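Local atomic coordinates of MutT/nudix family protein (Enterococcus faecalis, PDB entry 2FML), a protein that is of unknown function but probably joins a Nudix fold, known from hydrolases of nucleoside diphosphate derivatives, to a winged-helix DNA-binding domain. Residues 65-70 with 117-122; 85-90 with 101-106; 110-115 with 123-128; 167-172 with 189-194; 208-213 with 221-226. All blocks are in the same frame, centred on the assembly; numbering follows the deposited sequence.

Interaction 1: residues 65-70 with 117-122; sequences GHPFRN and RDPRGW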
# COMPACT_ATOMS: atom_id res chain seq x y z
N GLY A 65 -1.12 7.78 27.37
CA GLY A 65 -2.31 7.04 27.72
C GLY A 65 -2.29 5.64 27.16
O GLY A 65 -1.49 5.32 26.24
N HIS A 66 -3.17 4.82 27.74
CA HIS A 66 -3.36 3.46 27.32
C HIS A 66 -4.01 3.36 25.93
O HIS A 66 -4.70 4.26 25.52
CB HIS A 66 -4.17 2.71 28.38
CG HIS A 66 -3.33 2.08 29.44
ND1 HIS A 66 -3.73 1.96 30.76
CD2 HIS A 66 -2.10 1.53 29.38
CE1 HIS A 66 -2.78 1.38 31.45
NE2 HIS A 66 -1.77 1.13 30.65
N PRO A 67 -3.82 2.23 25.22
CA PRO A 67 -2.98 1.07 25.49
C PRO A 67 -1.51 1.45 25.29
O PRO A 67 -1.22 2.46 24.64
CB PRO A 67 -3.47 0.02 24.49
CG PRO A 67 -4.20 0.78 23.41
CD PRO A 67 -4.65 2.07 24.01
N PHE A 68 -0.60 0.73 25.95
CA PHE A 68 0.83 1.01 25.88
C PHE A 68 1.19 2.34 26.39
O PHE A 68 2.04 3.00 25.78
CB PHE A 68 1.32 0.85 24.41
CG PHE A 68 1.13 -0.55 23.87
CD1 PHE A 68 1.99 -1.60 24.27
CD2 PHE A 68 0.06 -0.85 23.02
CE1 PHE A 68 1.80 -2.93 23.78
CE2 PHE A 68 -0.14 -2.16 22.54
CZ PHE A 68 0.73 -3.18 22.91
N ARG A 69 0.57 2.76 27.51
CA ARG A 69 1.03 3.90 28.27
C ARG A 69 2.54 3.85 28.55
O ARG A 69 3.05 2.85 29.03
CB ARG A 69 0.30 3.99 29.61
CG ARG A 69 0.55 5.26 30.39
CD ARG A 69 0.11 5.08 31.85
NE ARG A 69 -1.31 4.81 31.92
CZ ARG A 69 -1.98 4.22 32.92
NH1 ARG A 69 -1.37 3.73 34.00
NH2 ARG A 69 -3.30 4.08 32.78
N ASN A 70 3.22 4.96 28.26
CA ASN A 70 4.64 5.09 28.54
C ASN A 70 5.58 4.35 27.58
O ASN A 70 6.80 4.44 27.68
CB ASN A 70 4.93 4.74 30.02
CG ASN A 70 4.36 5.78 30.99
OD1 ASN A 70 4.06 6.91 30.62
ND2 ASN A 70 4.22 5.39 32.26
N ARG A 117 -3.47 -6.84 16.49
CA ARG A 117 -2.42 -5.86 16.63
C ARG A 117 -2.72 -4.74 17.70
O ARG A 117 -1.79 -4.12 18.18
CB ARG A 117 -2.13 -5.18 15.25
CG ARG A 117 -3.32 -4.42 14.62
CD ARG A 117 -2.87 -3.82 13.31
NE ARG A 117 -1.91 -2.78 13.61
CZ ARG A 117 -2.23 -1.60 14.15
NH1 ARG A 117 -3.51 -1.29 14.40
NH2 ARG A 117 -1.26 -0.76 14.50
N ASP A 118 -4.00 -4.48 18.03
CA ASP A 118 -4.33 -3.43 19.03
C ASP A 118 -5.16 -4.07 20.14
O ASP A 118 -6.17 -4.67 19.86
CB ASP A 118 -5.10 -2.28 18.30
CG ASP A 118 -5.20 -0.98 19.11
OD1 ASP A 118 -5.56 -0.98 20.29
OD2 ASP A 118 -4.94 0.08 18.54
N PRO A 119 -4.74 -3.93 21.43
CA PRO A 119 -5.62 -4.52 22.50
C PRO A 119 -7.06 -3.90 22.62
O PRO A 119 -7.91 -4.47 23.33
CB PRO A 119 -4.83 -4.28 23.78
CG PRO A 119 -4.05 -3.15 23.49
CD PRO A 119 -3.60 -3.22 22.02
N ARG A 120 -7.34 -2.78 21.92
CA ARG A 120 -8.72 -2.20 21.93
C ARG A 120 -9.78 -3.00 21.12
O ARG A 120 -10.95 -2.87 21.36
CB ARG A 120 -8.70 -0.73 21.46
CG ARG A 120 -8.18 0.22 22.57
CD ARG A 120 -7.77 1.59 22.02
NE ARG A 120 -6.72 1.50 21.04
CZ ARG A 120 -5.99 2.53 20.64
NH1 ARG A 120 -6.24 3.71 21.13
NH2 ARG A 120 -5.06 2.39 19.72
N GLY A 121 -9.35 -3.79 20.13
CA GLY A 121 -10.21 -4.73 19.45
C GLY A 121 -9.76 -4.74 18.03
O GLY A 121 -8.61 -4.77 17.77
N TRP A 122 -10.69 -4.68 17.10
CA TRP A 122 -10.40 -4.55 15.68
C TRP A 122 -10.01 -3.13 15.22
O TRP A 122 -10.84 -2.22 15.07
CB TRP A 122 -11.62 -5.03 14.92
CG TRP A 122 -11.34 -5.45 13.41
CD1 TRP A 122 -10.14 -5.62 12.79
CD2 TRP A 122 -12.36 -5.70 12.45
NE1 TRP A 122 -10.37 -5.99 11.47
CE2 TRP A 122 -11.72 -6.06 11.25
CE3 TRP A 122 -13.81 -5.65 12.51
CZ2 TRP A 122 -12.43 -6.37 10.09
CZ3 TRP A 122 -14.52 -6.01 11.36
CH2 TRP A 122 -13.82 -6.35 10.16

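Interaction 2: residues 85-90 with 101-106; sequences TEDSVL and ISQENI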
# COMPACT_ATOMS: atom_id res chain seq x y z
N THR A 85 -7.36 9.00 4.68
CA THR A 85 -6.24 8.67 5.52
C THR A 85 -5.08 9.64 5.33
O THR A 85 -4.39 9.94 6.30
CB THR A 85 -5.75 7.21 5.37
OG1 THR A 85 -5.32 6.95 4.02
CG2 THR A 85 -6.82 6.19 5.82
N GLU A 86 -4.82 10.06 4.09
CA GLU A 86 -3.87 11.12 3.77
C GLU A 86 -4.09 12.43 4.62
O GLU A 86 -3.16 12.93 5.28
CB GLU A 86 -3.95 11.48 2.28
CG GLU A 86 -3.36 10.48 1.35
CD GLU A 86 -4.35 9.37 0.91
OE1 GLU A 86 -5.52 9.33 1.39
OE2 GLU A 86 -3.94 8.54 0.06
N ASP A 87 -5.30 12.98 4.59
CA ASP A 87 -5.69 14.14 5.40
C ASP A 87 -5.43 13.87 6.89
O ASP A 87 -4.88 14.70 7.63
CB ASP A 87 -7.21 14.32 5.27
CG ASP A 87 -7.63 14.90 3.94
OD1 ASP A 87 -6.76 15.44 3.20
OD2 ASP A 87 -8.87 14.85 3.66
N SER A 88 -5.86 12.68 7.31
CA SER A 88 -5.84 12.32 8.71
C SER A 88 -4.36 12.22 9.24
O SER A 88 -4.02 12.70 10.36
CB SER A 88 -6.65 11.00 8.90
OG SER A 88 -6.73 10.63 10.27
N VAL A 89 -3.49 11.60 8.45
CA VAL A 89 -2.10 11.39 8.92
C VAL A 89 -1.34 12.72 9.04
O VAL A 89 -0.53 12.90 9.96
CB VAL A 89 -1.30 10.31 8.12
CG1 VAL A 89 -0.82 10.83 6.74
CG2 VAL A 89 -0.15 9.77 9.00
N LEU A 90 -1.64 13.65 8.14
CA LEU A 90 -1.11 14.98 8.22
C LEU A 90 -1.60 15.81 9.40
O LEU A 90 -0.83 16.54 9.98
CB LEU A 90 -1.37 15.77 6.91
CG LEU A 90 -0.98 15.27 5.51
CD1 LEU A 90 -1.41 16.37 4.48
CD2 LEU A 90 0.45 14.95 5.42
N ILE A 101 3.92 18.78 7.24
CA ILE A 101 4.29 18.19 5.94
C ILE A 101 3.13 18.42 4.96
O ILE A 101 1.99 18.51 5.41
CB ILE A 101 4.55 16.68 6.03
CG1 ILE A 101 3.75 16.05 7.15
CG2 ILE A 101 5.96 16.38 6.43
CD1 ILE A 101 4.43 14.87 7.68
N SER A 102 3.40 18.49 3.66
CA SER A 102 2.35 18.52 2.62
C SER A 102 2.12 17.14 2.00
O SER A 102 2.99 16.26 2.11
CB SER A 102 2.69 19.55 1.53
OG SER A 102 3.77 19.08 0.76
N GLN A 103 0.96 16.95 1.36
CA GLN A 103 0.55 15.65 0.82
C GLN A 103 1.52 15.09 -0.19
O GLN A 103 1.76 13.88 -0.22
CB GLN A 103 -0.83 15.72 0.15
CG GLN A 103 -1.45 14.31 -0.11
CD GLN A 103 -2.99 14.25 0.11
OE1 GLN A 103 -3.54 14.75 1.12
NE2 GLN A 103 -3.69 13.60 -0.84
N GLU A 104 2.05 16.00 -1.02
CA GLU A 104 2.90 15.67 -2.13
C GLU A 104 4.18 15.05 -1.60
O GLU A 104 4.87 14.36 -2.34
CB GLU A 104 3.23 16.93 -2.97
CG GLU A 104 2.39 18.19 -2.67
CD GLU A 104 1.00 18.22 -3.37
OE1 GLU A 104 0.84 18.99 -4.38
OE2 GLU A 104 0.06 17.52 -2.90
N ASN A 105 4.47 15.27 -0.31
CA ASN A 105 5.70 14.76 0.35
C ASN A 105 5.60 13.52 1.27
O ASN A 105 6.57 13.09 1.93
CB ASN A 105 6.40 15.91 1.03
CG ASN A 105 6.94 16.92 0.03
OD1 ASN A 105 8.08 16.80 -0.41
ND2 ASN A 105 6.11 17.87 -0.38
N ILE A 106 4.42 12.92 1.28
CA ILE A 106 4.23 11.68 2.00
C ILE A 106 3.99 10.56 0.98
O ILE A 106 3.50 10.82 -0.11
CB ILE A 106 3.11 11.78 3.06
CG1 ILE A 106 1.73 12.01 2.39
CG2 ILE A 106 3.48 12.84 4.05
CD1 ILE A 106 0.47 11.87 3.35
O HOH W 1 1.44 17.52 9.22

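Interaction 3: residues 110-115 with 123-128; sequences HSFSRP and VVTVSY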
# COMPACT_ATOMS: atom_id res chain seq x y z
N HIS A 110 2.10 0.99 3.95
CA HIS A 110 1.52 -0.31 4.09
C HIS A 110 0.35 -0.23 5.11
O HIS A 110 0.39 0.62 6.04
CB HIS A 110 2.58 -1.32 4.55
CG HIS A 110 2.08 -2.73 4.59
ND1 HIS A 110 2.08 -3.58 3.49
CD2 HIS A 110 1.58 -3.45 5.62
CE1 HIS A 110 1.59 -4.76 3.85
NE2 HIS A 110 1.27 -4.70 5.14
N SER A 111 -0.68 -1.06 4.92
CA SER A 111 -1.76 -1.18 5.87
C SER A 111 -1.58 -2.48 6.63
O SER A 111 -1.48 -3.53 6.03
CB SER A 111 -3.13 -1.15 5.25
OG SER A 111 -3.10 -0.15 4.27
N PHE A 112 -1.67 -2.34 7.96
CA PHE A 112 -1.54 -3.42 8.93
C PHE A 112 -2.86 -3.72 9.56
O PHE A 112 -3.55 -2.81 10.03
CB PHE A 112 -0.54 -2.95 9.98
CG PHE A 112 0.85 -2.81 9.41
CD1 PHE A 112 1.74 -3.89 9.44
CD2 PHE A 112 1.26 -1.59 8.89
CE1 PHE A 112 3.02 -3.74 8.89
CE2 PHE A 112 2.51 -1.45 8.35
CZ PHE A 112 3.38 -2.51 8.32
N SER A 113 -3.22 -5.00 9.50
CA SER A 113 -4.54 -5.43 9.78
C SER A 113 -4.61 -6.73 10.55
O SER A 113 -5.69 -7.34 10.66
CB SER A 113 -5.30 -5.60 8.49
OG SER A 113 -4.68 -6.60 7.66
N ARG A 114 -3.49 -7.16 11.08
CA ARG A 114 -3.48 -8.37 11.87
C ARG A 114 -4.55 -8.22 12.97
O ARG A 114 -4.64 -7.17 13.60
CB ARG A 114 -2.10 -8.52 12.52
CG ARG A 114 -2.17 -9.40 13.72
CD ARG A 114 -0.74 -10.01 13.96
NE ARG A 114 0.22 -8.97 14.37
CZ ARG A 114 0.31 -8.53 15.61
NH1 ARG A 114 -0.50 -9.02 16.58
NH2 ARG A 114 1.24 -7.66 15.88
N PRO A 115 -5.43 -9.23 13.13
CA PRO A 115 -6.65 -9.07 13.93
C PRO A 115 -6.45 -8.72 15.40
O PRO A 115 -7.37 -8.23 16.05
CB PRO A 115 -7.34 -10.45 13.77
CG PRO A 115 -6.82 -11.02 12.50
CD PRO A 115 -5.38 -10.54 12.43
N VAL A 123 -8.71 -2.97 15.02
CA VAL A 123 -8.11 -1.67 14.65
C VAL A 123 -7.16 -1.89 13.49
O VAL A 123 -6.25 -2.73 13.55
CB VAL A 123 -7.40 -0.93 15.83
CG1 VAL A 123 -6.93 0.49 15.40
CG2 VAL A 123 -8.32 -0.83 17.08
N VAL A 124 -7.41 -1.15 12.39
CA VAL A 124 -6.57 -1.27 11.18
C VAL A 124 -5.86 0.07 10.95
O VAL A 124 -6.46 1.14 11.06
CB VAL A 124 -7.43 -1.72 9.91
CG1 VAL A 124 -6.57 -1.81 8.54
CG2 VAL A 124 -8.05 -3.07 10.20
N THR A 125 -4.58 -0.01 10.62
CA THR A 125 -3.83 1.17 10.42
C THR A 125 -3.27 1.30 8.97
O THR A 125 -2.86 0.36 8.37
CB THR A 125 -2.78 1.28 11.53
OG1 THR A 125 -2.45 2.65 11.73
CG2 THR A 125 -1.48 0.47 11.20
N VAL A 126 -3.31 2.49 8.42
CA VAL A 126 -2.69 2.76 7.18
C VAL A 126 -1.44 3.55 7.58
O VAL A 126 -1.52 4.63 8.13
CB VAL A 126 -3.59 3.53 6.24
CG1 VAL A 126 -2.89 3.81 4.97
CG2 VAL A 126 -4.85 2.79 6.02
N SER A 127 -0.30 2.95 7.39
CA SER A 127 0.92 3.68 7.69
C SER A 127 1.46 4.48 6.45
O SER A 127 1.24 4.12 5.32
CB SER A 127 1.99 2.74 8.27
OG SER A 127 2.47 1.84 7.28
N TYR A 128 2.16 5.55 6.77
CA TYR A 128 2.80 6.44 5.83
C TYR A 128 4.28 6.65 6.17
O TYR A 128 4.68 6.50 7.31
CB TYR A 128 2.07 7.80 5.80
CG TYR A 128 0.75 7.73 5.10
CD1 TYR A 128 0.61 8.21 3.81
CD2 TYR A 128 -0.41 7.23 5.79
CE1 TYR A 128 -0.65 8.20 3.18
CE2 TYR A 128 -1.64 7.21 5.20
CZ TYR A 128 -1.75 7.65 3.89
OH TYR A 128 -2.95 7.57 3.29
O HOH W 2 -6.50 -5.38 13.69

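Interaction 4: residues 167-172 with 189-194; sequences ITLDLK and IIIKAF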
# COMPACT_ATOMS: atom_id res chain seq x y z
N ILE A 167 16.04 0.58 21.31
CA ILE A 167 15.15 -0.29 20.58
C ILE A 167 15.91 -0.82 19.40
O ILE A 167 16.40 -0.05 18.58
CB ILE A 167 13.91 0.47 20.04
CG1 ILE A 167 13.14 1.11 21.22
CG2 ILE A 167 13.13 -0.43 19.01
CD1 ILE A 167 12.27 2.22 20.84
N THR A 168 16.00 -2.15 19.33
CA THR A 168 16.79 -2.88 18.34
C THR A 168 15.86 -3.86 17.70
O THR A 168 15.19 -4.61 18.39
CB THR A 168 18.00 -3.56 18.99
OG1 THR A 168 18.86 -2.53 19.45
CG2 THR A 168 18.82 -4.38 17.93
N LEU A 169 15.78 -3.78 16.37
CA LEU A 169 14.87 -4.54 15.54
C LEU A 169 15.61 -5.35 14.49
O LEU A 169 16.51 -4.85 13.81
CB LEU A 169 13.89 -3.60 14.80
CG LEU A 169 13.09 -2.59 15.63
CD1 LEU A 169 12.27 -1.60 14.75
CD2 LEU A 169 12.31 -3.33 16.76
N ASP A 170 15.13 -6.58 14.30
CA ASP A 170 15.60 -7.48 13.26
C ASP A 170 14.92 -7.14 11.93
O ASP A 170 13.69 -7.21 11.84
CB ASP A 170 15.27 -8.95 13.62
CG ASP A 170 15.93 -9.94 12.65
OD1 ASP A 170 15.64 -9.95 11.43
OD2 ASP A 170 16.77 -10.72 13.12
N LEU A 171 15.71 -6.75 10.93
CA LEU A 171 15.21 -6.40 9.61
C LEU A 171 14.47 -7.48 8.86
O LEU A 171 13.70 -7.15 7.95
CB LEU A 171 16.28 -5.79 8.70
CG LEU A 171 16.70 -4.35 9.03
CD1 LEU A 171 17.95 -3.96 8.25
CD2 LEU A 171 15.51 -3.31 8.90
N LYS A 172 14.68 -8.75 9.21
CA LYS A 172 13.99 -9.84 8.50
C LYS A 172 12.75 -10.37 9.23
O LYS A 172 11.81 -10.81 8.57
CB LYS A 172 14.94 -11.01 8.10
CG LYS A 172 16.28 -10.60 7.44
CD LYS A 172 16.04 -9.87 6.07
CE LYS A 172 16.82 -8.51 5.92
NZ LYS A 172 16.07 -7.60 4.95
N ILE A 189 6.15 -1.95 11.51
CA ILE A 189 5.97 -0.80 10.68
C ILE A 189 7.32 -0.06 10.40
O ILE A 189 7.57 0.35 9.27
CB ILE A 189 4.92 0.21 11.29
CG1 ILE A 189 3.61 -0.46 11.81
CG2 ILE A 189 4.73 1.36 10.31
CD1 ILE A 189 2.49 0.60 12.20
N ILE A 190 8.18 0.09 11.40
CA ILE A 190 9.48 0.73 11.17
C ILE A 190 10.40 -0.08 10.23
O ILE A 190 11.03 0.45 9.29
CB ILE A 190 10.16 1.10 12.49
CG1 ILE A 190 9.38 2.26 13.07
CG2 ILE A 190 11.70 1.55 12.26
CD1 ILE A 190 9.62 2.62 14.46
N ILE A 191 10.44 -1.39 10.48
CA ILE A 191 11.13 -2.33 9.60
C ILE A 191 10.56 -2.26 8.17
O ILE A 191 11.32 -2.22 7.19
CB ILE A 191 11.04 -3.76 10.21
CG1 ILE A 191 11.82 -3.81 11.52
CG2 ILE A 191 11.42 -4.87 9.25
CD1 ILE A 191 13.24 -3.67 11.40
N LYS A 192 9.24 -2.26 8.03
CA LYS A 192 8.64 -2.09 6.67
C LYS A 192 9.13 -0.81 5.98
O LYS A 192 9.50 -0.84 4.80
CB LYS A 192 7.10 -2.16 6.70
CG LYS A 192 6.33 -2.24 5.34
CD LYS A 192 6.22 -3.67 4.68
CE LYS A 192 5.42 -4.72 5.42
NZ LYS A 192 5.29 -6.03 4.53
N ALA A 193 9.14 0.29 6.71
CA ALA A 193 9.62 1.59 6.21
C ALA A 193 11.08 1.55 5.84
O ALA A 193 11.48 2.09 4.76
CB ALA A 193 9.34 2.73 7.24
N PHE A 194 11.90 0.91 6.70
CA PHE A 194 13.33 0.88 6.46
C PHE A 194 13.67 0.06 5.21
O PHE A 194 14.48 0.49 4.37
CB PHE A 194 14.09 0.36 7.72
CG PHE A 194 15.56 0.55 7.64
CD1 PHE A 194 16.14 1.70 8.11
CD2 PHE A 194 16.37 -0.42 7.03
CE1 PHE A 194 17.54 1.88 7.99
CE2 PHE A 194 17.77 -0.24 6.88
CZ PHE A 194 18.34 0.92 7.39

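Interaction 5: residues 208-213 with 221-226; sequences LQVLGK and RKVFAK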
# COMPACT_ATOMS: atom_id res chain seq x y z
N LEU A 208 16.63 10.70 -0.88
CA LEU A 208 17.59 11.84 -0.94
C LEU A 208 16.92 13.19 -0.63
O LEU A 208 17.60 14.21 -0.58
CB LEU A 208 18.31 11.88 -2.31
CG LEU A 208 19.06 10.62 -2.69
CD1 LEU A 208 19.72 10.81 -4.01
CD2 LEU A 208 20.11 10.27 -1.62
N GLN A 209 15.59 13.20 -0.47
CA GLN A 209 14.84 14.35 0.07
C GLN A 209 15.34 14.78 1.45
O GLN A 209 15.37 15.97 1.73
CB GLN A 209 13.36 14.04 0.15
CG GLN A 209 12.56 14.29 -1.09
CD GLN A 209 11.07 13.95 -0.88
OE1 GLN A 209 10.63 13.78 0.24
NE2 GLN A 209 10.33 13.85 -1.96
N VAL A 210 15.72 13.82 2.30
CA VAL A 210 16.29 14.14 3.63
C VAL A 210 17.54 15.08 3.59
O VAL A 210 17.96 15.63 4.62
CB VAL A 210 16.66 12.86 4.47
CG1 VAL A 210 15.48 11.89 4.61
CG2 VAL A 210 17.84 12.21 3.94
N LEU A 211 18.11 15.22 2.39
CA LEU A 211 19.29 16.03 2.17
C LEU A 211 18.96 17.48 1.85
O LEU A 211 19.84 18.31 1.83
CB LEU A 211 20.15 15.41 1.05
CG LEU A 211 21.09 14.25 1.39
CD1 LEU A 211 21.83 13.82 0.11
CD2 LEU A 211 22.11 14.61 2.51
N GLY A 212 17.68 17.77 1.59
CA GLY A 212 17.19 19.14 1.57
C GLY A 212 17.36 19.94 0.28
O GLY A 212 17.81 21.11 0.31
N LYS A 213 16.99 19.34 -0.84
CA LYS A 213 16.84 20.08 -2.11
C LYS A 213 18.11 20.30 -2.93
O LYS A 213 18.02 20.50 -4.14
CB LYS A 213 16.03 21.40 -1.96
CG LYS A 213 14.48 21.26 -1.98
CD LYS A 213 13.89 20.55 -0.74
CE LYS A 213 13.52 19.10 -1.02
NZ LYS A 213 13.55 18.27 0.24
N ARG A 221 25.88 9.30 -1.50
CA ARG A 221 26.53 8.06 -1.06
C ARG A 221 26.40 7.81 0.47
O ARG A 221 26.15 6.67 0.87
CB ARG A 221 27.99 8.02 -1.51
CG ARG A 221 28.14 7.76 -3.00
CD ARG A 221 29.51 8.27 -3.56
NE ARG A 221 30.59 7.54 -2.93
CZ ARG A 221 31.60 8.09 -2.28
NH1 ARG A 221 31.72 9.41 -2.19
NH2 ARG A 221 32.52 7.31 -1.71
N LYS A 222 26.57 8.85 1.29
CA LYS A 222 26.52 8.76 2.79
C LYS A 222 25.13 8.39 3.31
O LYS A 222 25.00 7.68 4.30
CB LYS A 222 27.00 10.07 3.43
CG LYS A 222 28.55 10.37 3.23
CD LYS A 222 29.09 11.30 4.34
CE LYS A 222 30.54 11.72 4.15
NZ LYS A 222 31.00 12.52 5.36
N VAL A 223 24.09 8.89 2.64
CA VAL A 223 22.73 8.51 2.92
C VAL A 223 22.50 7.05 2.52
O VAL A 223 22.08 6.24 3.34
CB VAL A 223 21.74 9.45 2.24
CG1 VAL A 223 20.33 8.87 2.35
CG2 VAL A 223 21.81 10.83 2.87
N PHE A 224 22.79 6.71 1.27
CA PHE A 224 22.74 5.34 0.83
C PHE A 224 23.50 4.34 1.74
O PHE A 224 23.01 3.25 1.99
CB PHE A 224 23.29 5.22 -0.58
CG PHE A 224 22.23 5.30 -1.64
CD1 PHE A 224 21.42 6.44 -1.76
CD2 PHE A 224 22.05 4.23 -2.54
CE1 PHE A 224 20.43 6.52 -2.75
CE2 PHE A 224 21.08 4.29 -3.53
CZ PHE A 224 20.27 5.45 -3.64
N ALA A 225 24.68 4.71 2.23
CA ALA A 225 25.44 3.80 3.09
C ALA A 225 24.77 3.63 4.48
O ALA A 225 24.85 2.54 5.06
CB ALA A 225 26.91 4.24 3.20
N LYS A 226 24.15 4.69 5.02
CA LYS A 226 23.39 4.58 6.29
C LYS A 226 22.23 3.56 6.18
O LYS A 226 21.96 2.81 7.13
CB LYS A 226 22.83 5.94 6.83
CG LYS A 226 23.85 7.01 7.36
CD LYS A 226 25.20 6.45 7.78
CE LYS A 226 25.38 6.22 9.28
NZ LYS A 226 26.87 6.10 9.67

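Interaction 1: residues 65-70 with 117-122
Asp118 OD1, which lies 3.8 Å from Pro67 CG, accepts two bonds from Arg120. The backbone N of Arg120 meets Asp118 OD1 on its anti side at 3.0 Å, and Arg120 NE meets it on the syn side at 2.8 Å, both from the same face of the carboxylate. A third bond, from Arg120 NH2 to the syn lone pair of Asp118 OD2, spans 2.6 Å at 168° and completes a side-on salt bridge. The Arg120 chain bends at its third torsion (chi3 -60°), folding the guanidinium back so that its NE side faces the acid. Pinned flat in this way, the guanidinium presents one face to Pro67, whose CG comes to 3.5 Å from Arg120 NE; the two side chains cross at about a right angle. A compact proline ring suits both surfaces here, for Pro67 CB also presses on Pro119 CG at 3.4 Å, tighter than usual. Phe68 extends the apolar patch, its CE2 reaching Pro119 CD at 3.7 Å. Pro67 follows a cis peptide bond, which kinks its loop, and Phe23 of the second subunit packs on it as well. Asp118 OD2 and the Arg117 guanidinium also hold a glycerol, probably from the crystallisation liquor. The grip of Asp118 OD1 on the backbone N two residues on is an Asx turn, set within a type I beta turn from Asp118 to Gly121.

Interaction 2: residues 85-90 with 101-106
The helical segment 85-90 lies beside the loop 101-106, with CA of Glu86 7.0 Å from CA of Gln103 and CA of Leu90 6.7 Å from CA of Ile101. The helix belongs to residues 77-98, which match the Nudix box. Leu90 fills the gap between the segments: its CD2 rests on Ile106 CD1 at 3.7 Å and on Ile101 CG1 at 3.9 Å, while its CD1 lies against the backbone at Gln103 N, the forked end of leucine serving both. Ile106 turns CG1 into the position between its backbone N and carbonyl carbon (chi1 65°), from which CD1 extends to meet Val89 CG1 tip to tip at 3.8 Å. Tyr128 of strand 123-131 packs on both Val89 and Ile106. Nearer the surface, Glu86 uses its aliphatic part: CB lies 3.5 Å from Gln103 OE1, while a bend at chi2 leads the carboxylate away from the loop. At the Leu90-Ile101 end, a water donates to Leu90 O at 2.6 Å and accepts only weakly from Ile101 N. The seating of the helix against the following loop is chiefly hydrophobic, with methylene-amide packing at the rim and a water joining the backbones.

Interaction 3: residues 110-115 with 123-128
Strands 110-112 and 123-128 run antiparallel, their axes 4.7 Å apart at closest and 158° between directions, as two arms of a beta hairpin in the Nudix sheet. Phe112 and Thr125 form a hydrogen-bonded pair: Phe112 N donates to Thr125 O and Thr125 N to Phe112 O, each at 3.0 Å, while Ser111 and Val126 make the adjoining non-hydrogen-bonded pair. Phe112 and Thr125 lie side by side on one face. The branched threonine puts a methyl, CG2, 3.8 Å from Phe112 CB, at the start of that side chain, and still turns OG1 to Asp43 and Thr41. The His110 imidazole brings CD2 over the centre of the Phe112 ring, and Ile189 and Lys192 of helix 186-200 pack on this side of the sheet, which also carries Ser127. On the other face, small Ser111 bonds through OG to OG of Ser111 of the second subunit. A water lies within hydrogen-bonding distance of Arg114 O and Val123 O. Ser127, with OG placed between its backbone N and carbonyl carbon (chi1 69°), gives His110 O a second donor at 2.7 Å beside Ser127 N at 2.8 Å, its OG sitting at the edge of the Phe112 ring, 3.5 Å from CE2.

Interaction 4: residues 167-172 with 189-194
A helix packed on a beta sheet brings Ile191 of helix 186-200 between Leu169 and Leu171 at the end of strand 165-170. The short segments pass 9.2 Å apart, axis to axis, at 63° between their directions. Ile191 CD1 does most of the touching, meeting Leu171 CD2 at 3.4 Å and Leu169 CB at 3.5 Å, both tighter than usual. Its first torsion explains the split (chi1 -66°): the CG1 branch runs toward the two leucines, whereas CG2 lies anti to the backbone N and reaches Leu171 O at 3.5 Å. That oxygen also accepts from the Asn195 side chain. Leu171 CD2 also leans obliquely on the ring of Phe194, 3.5 Å from Phe194 CD2, so it bridges two helix residues. The Leu169 side chain crosses that of Ile190 at about a right angle, CD1 lying 4.1 Å from Ile190 CG2. Branched aliphatics fit a buried, mainly apolar interface because their side chains bring no polar atoms of their own. Asp170 points away and ends the strand in an Asx turn, its OD1 accepting from Lys172 N at 2.7 Å. Helix layered on sheet in this manner is consistent with the alpha/beta/alpha sandwich of Nudix proteins.

Interaction 5: residues 208-213 with 221-226
From its CA on helix 217-228, Val223 directs CB toward the 208-213 segment, where CB comes within 4.3 Å of Leu208 CD2. One branch, CG1, lies anti to the backbone N (chi1 169°) and touches the same Leu208 CD2 at 4.2 Å. The other branch, CG2, turns to Leu211: it meets Leu211 CG and Leu211 CD2 at 3.8 Å each, the two side chains reaching toward each other tip to tip, and it brushes Val210 CG2 at 4.3 Å. A short, beta-branched valine suits this place, since its two methyls serve different neighbours. The neighbouring Phe224 is approached from its edge, Leu208 CD2 lying near the ring plane 3.9 Å from CE1, the leucine crossing it at about a right angle. The ring is also met edge-to-face by Phe240 of helix 237-244. The 3-10 turn at 208-211, with Leu211 N bonded to Leu208 O at 3.2 Å, brings Leu208 and Leu211 to the same partner. Tyr49 of strand 39-50 packs on Val210, Leu211 and Val223, so the Nudix sheet abuts the winged-helix region here. The contact is wholly aliphatic and aromatic, which implies cohesion by burial of apolar surface, with no directional bond between the two segments.

Overall arrangement
From the N terminus, residues 65-70 open a loop of 46 intervening residues that interaction 1 closes at 117-122. Interaction 2 nests inside it, tying the Nudix-box helix 85-97 to the chain leading into strand 106-112. Interaction 3 crosses interaction 1, its segments lying on either side of 117-122 in the chain, and the two touch through Arg117 and Val123. Tyr128 links interactions 2 and 3, whereas Ile189 and Lys192 join interaction 3 to interaction 4 on the sheet's other face. Interaction 4 then closes a 16-residue loop between strand 165-170 and helix 186-200. Interaction 5 follows in series, closing the short connection into helix 217-228, and meets interaction 4 where Phe194 approaches Lys226.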